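Local coordinates for protein aminotransferase (Bacillus subtilis, PDB 6L1L) that probably transfers amino groups with the help of pyridoxal 5'-phosphate during biosynthesis of the dipeptide antibiotic bacilysin, at residues M171-P176 with I201-D206. Numbering follows the deposited sequence.
With PLP (pyridoxal-5'-phosphate), chain D.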
loop_
_atom_site.group_PDB
_atom_site.type_symbol
_atom_site.label_atom_id
_atom_site.label_comp_id
_atom_site.label_asym_id
_atom_site.label_seq_id
_atom_site.Cartn_x
_atom_site.Cartn_y
_atom_site.Cartn_z
ATOM N N MET B 171 -0.345 20.091 9.855
ATOM C CA MET B 171 0.832 20.076 10.697
ATOM C C MET B 171 1.131 18.654 11.221
ATOM O O MET B 171 0.264 17.988 11.770
ATOM C CB MET B 171 0.649 21.019 11.858
ATOM C CG MET B 171 1.667 20.842 12.960
ATOM S SD MET B 171 1.481 21.954 14.352
ATOM C CE MET B 171 -0.164 21.604 14.982
ATOM N N PHE B 172 2.387 18.225 11.055
ATOM C CA PHE B 172 2.896 16.992 11.695
ATOM C C PHE B 172 3.598 17.294 13.028
ATOM O O PHE B 172 4.393 18.212 13.131
ATOM C CB PHE B 172 3.888 16.265 10.763
ATOM C CG PHE B 172 3.297 15.800 9.457
ATOM C CD1 PHE B 172 2.464 14.703 9.405
ATOM C CD2 PHE B 172 3.599 16.448 8.270
ATOM C CE1 PHE B 172 1.932 14.252 8.184
ATOM C CE2 PHE B 172 3.068 16.017 7.043
ATOM C CZ PHE B 172 2.234 14.909 7.008
ATOM N N LEU B 173 3.325 16.485 14.035
ATOM C CA LEU B 173 4.125 16.419 15.245
ATOM C C LEU B 173 4.371 14.934 15.587
ATOM O O LEU B 173 3.622 14.036 15.177
ATOM C CB LEU B 173 3.432 17.101 16.431
ATOM C CG LEU B 173 3.019 18.566 16.265
ATOM C CD1 LEU B 173 2.114 18.902 17.434
ATOM C CD2 LEU B 173 4.221 19.467 16.225
ATOM N N ASN B 174 5.391 14.693 16.376
ATOM C CA ASN B 174 5.895 13.322 16.558
ATOM C C ASN B 174 6.626 13.170 17.868
ATOM O O ASN B 174 7.764 13.510 17.961
ATOM C CB ASN B 174 6.771 12.950 15.332
ATOM C CG ASN B 174 7.570 11.657 15.526
ATOM O OD1 ASN B 174 8.783 11.608 15.276
ATOM N ND2 ASN B 174 6.931 10.651 16.033
ATOM N N TYR B 175 5.940 12.673 18.890
ATOM C CA TYR B 175 6.515 12.463 20.237
ATOM C C TYR B 175 5.973 11.167 20.771
ATOM O O TYR B 175 4.803 10.877 20.544
ATOM C CB TYR B 175 6.264 13.670 21.158
ATOM C CG TYR B 175 6.799 14.934 20.538
ATOM C CD1 TYR B 175 8.133 15.283 20.687
ATOM C CD2 TYR B 175 6.000 15.742 19.735
ATOM C CE1 TYR B 175 8.658 16.383 20.085
ATOM C CE2 TYR B 175 6.522 16.878 19.148
ATOM C CZ TYR B 175 7.846 17.184 19.336
ATOM O OH TYR B 175 8.387 18.264 18.735
ATOM N N PRO B 176 6.823 10.300 21.355
ATOM C CA PRO B 176 8.277 10.287 21.431
ATOM C C PRO B 176 8.930 10.481 20.068
ATOM O O PRO B 176 8.498 9.893 19.075
ATOM C CB PRO B 176 8.595 8.904 22.033
ATOM C CG PRO B 176 7.355 8.519 22.802
ATOM C CD PRO B 176 6.221 9.148 22.046
ATOM N N ILE B 201 -6.020 24.230 11.174
ATOM C CA ILE B 201 -4.954 23.367 10.662
ATOM C C ILE B 201 -5.263 21.934 11.040
ATOM O O ILE B 201 -5.487 21.672 12.199
ATOM C CB ILE B 201 -3.595 23.780 11.243
ATOM C CG1 ILE B 201 -3.301 25.246 10.882
ATOM C CG2 ILE B 201 -2.481 22.877 10.685
ATOM C CD1 ILE B 201 -2.044 25.802 11.533
ATOM N N HIS B 202 -5.263 21.021 10.059
ATOM C CA HIS B 202 -5.366 19.590 10.348
ATOM C C HIS B 202 -4.080 19.101 11.069
ATOM O O HIS B 202 -2.943 19.281 10.586
ATOM C CB HIS B 202 -5.551 18.784 9.061
ATOM C CG HIS B 202 -6.842 19.047 8.356
ATOM N ND1 HIS B 202 -6.952 19.936 7.309
ATOM C CD2 HIS B 202 -8.069 18.513 8.531
ATOM C CE1 HIS B 202 -8.198 19.948 6.874
ATOM N NE2 HIS B 202 -8.896 19.091 7.600
ATOM N N LEU B 203 -4.251 18.475 12.214
ATOM C CA LEU B 203 -3.096 18.104 13.026
ATOM C C LEU B 203 -2.917 16.590 13.049
ATOM O O LEU B 203 -3.788 15.842 13.487
ATOM C CB LEU B 203 -3.247 18.709 14.415
ATOM C CG LEU B 203 -2.424 18.285 15.604
ATOM C CD1 LEU B 203 -0.993 17.999 15.253
ATOM C CD2 LEU B 203 -2.498 19.353 16.708
ATOM N N ILE B 204 -1.766 16.138 12.566
ATOM C CA ILE B 204 -1.472 14.699 12.588
ATOM C C ILE B 204 -0.397 14.382 13.590
ATOM O O ILE B 204 0.729 14.873 13.484
ATOM C CB ILE B 204 -1.070 14.163 11.207
ATOM C CG1 ILE B 204 -2.127 14.516 10.173
ATOM C CG2 ILE B 204 -0.861 12.643 11.289
ATOM C CD1 ILE B 204 -3.517 13.979 10.440
ATOM N N HIS B 205 -0.742 13.571 14.572
ATOM C CA HIS B 205 0.245 13.168 15.522
ATOM C C HIS B 205 0.744 11.754 15.241
ATOM O O HIS B 205 0.002 10.807 15.290
ATOM C CB HIS B 205 -0.240 13.282 16.959
ATOM C CG HIS B 205 0.802 12.929 17.961
ATOM N ND1 HIS B 205 0.738 11.794 18.729
ATOM C CD2 HIS B 205 1.960 13.532 18.285
ATOM C CE1 HIS B 205 1.788 11.731 19.517
ATOM N NE2 HIS B 205 2.558 12.759 19.245
ATOM N N ASP B 206 2.019 11.669 14.979
ATOM C CA ASP B 206 2.713 10.392 14.733
ATOM C C ASP B 206 3.190 9.796 16.060
ATOM O O ASP B 206 4.071 10.356 16.756
ATOM C CB ASP B 206 3.836 10.667 13.753
ATOM C CG ASP B 206 4.519 9.430 13.239
ATOM O OD1 ASP B 206 4.314 8.321 13.767
ATOM O OD2 ASP B 206 5.284 9.616 12.293
HETATM N N1 PLP D . 6.877 7.644 11.839
HETATM C C2 PLP D . 8.069 7.707 12.410
HETATM C C2A PLP D . 8.434 8.906 13.188
HETATM C C3 PLP D . 9.002 6.563 12.268
HETATM O O3 PLP D . 10.222 6.618 12.828
HETATM C C4 PLP D . 8.637 5.386 11.465
HETATM C C4A PLP D . 9.628 4.199 11.540
HETATM C C5 PLP D . 7.250 5.452 10.893
HETATM C C6 PLP D . 6.445 6.602 11.128
HETATM C C5A PLP D . 6.692 4.344 10.034
HETATM O O4P PLP D . 6.823 3.072 10.618
HETATM P P PLP D . 5.989 1.858 9.926
HETATM O O1P PLP D . 5.863 2.190 8.471
HETATM O O2P PLP D . 6.943 0.641 10.100
HETATM O O3P PLP D . 4.681 1.735 10.588
#
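Residues 171-174 and 202-206 pair as neighbouring parallel strands in the large mixed sheet of a fold type I, PLP-dependent aminotransferase, the two ends of a beta-alpha-beta unit whose crossover is helix 186-199. Four backbone hydrogen bonds zip them together. At 2.8 Å, the bond from Met-171 N to His-202 O is the shortest of the four; the others run from Ile-204 N to Met-171 O, Leu-173 N to Ile-204 O and Asp-206 N to Leu-173 O.

Apolar side chains pack on both faces. Met-171 runs alongside Leu-203 and, bending at chi3 (60°), brings its terminal CE against both methyls of that leucine, Met-171 CE lying 3.7 Å from Leu-203 CD2. Leu-173 crosses Leu-203 at a slant, Leu-173 CD1 lying 3.9 Å from Leu-203 CD1, and both leucines rest on Ala-192 of the crossover helix. On the other face Phe-172 lies beside Ile-204, its CD1 4.0 Å from Ile-204 CB, and helix 103-112 covers the pair; the phenylalanine ring also stacks on Tyr-131.

Polar side chains gather at the C-terminal ends. The ring of His-205 reaches past Leu-173 to the loop, where Tyr-175 N makes a weak hydrogen bond to NE2; the firmer hold on the imidazole is at ND1, hydrogen-bonded to Glu-233 OE2. Asn-174 ND2 donates to Asp-206 O at 3.0 Å, the acceptor lying in the plane of the amide while the nitrogen sits above the carbonyl plane. Asn-174 OD1 meanwhile accepts from Asn-178 N, which fixes the amide's flip beside the cofactor methyl C2A.

Asp-206 faces the pyridine nitrogen, as in other fold type I aminotransferases, probably stabilising a protonated ring. Its carboxylate is steadied by Tyr-131 and by Ala-208 N, and Asp-206 OD2 stands 2.6 Å from PLP N1.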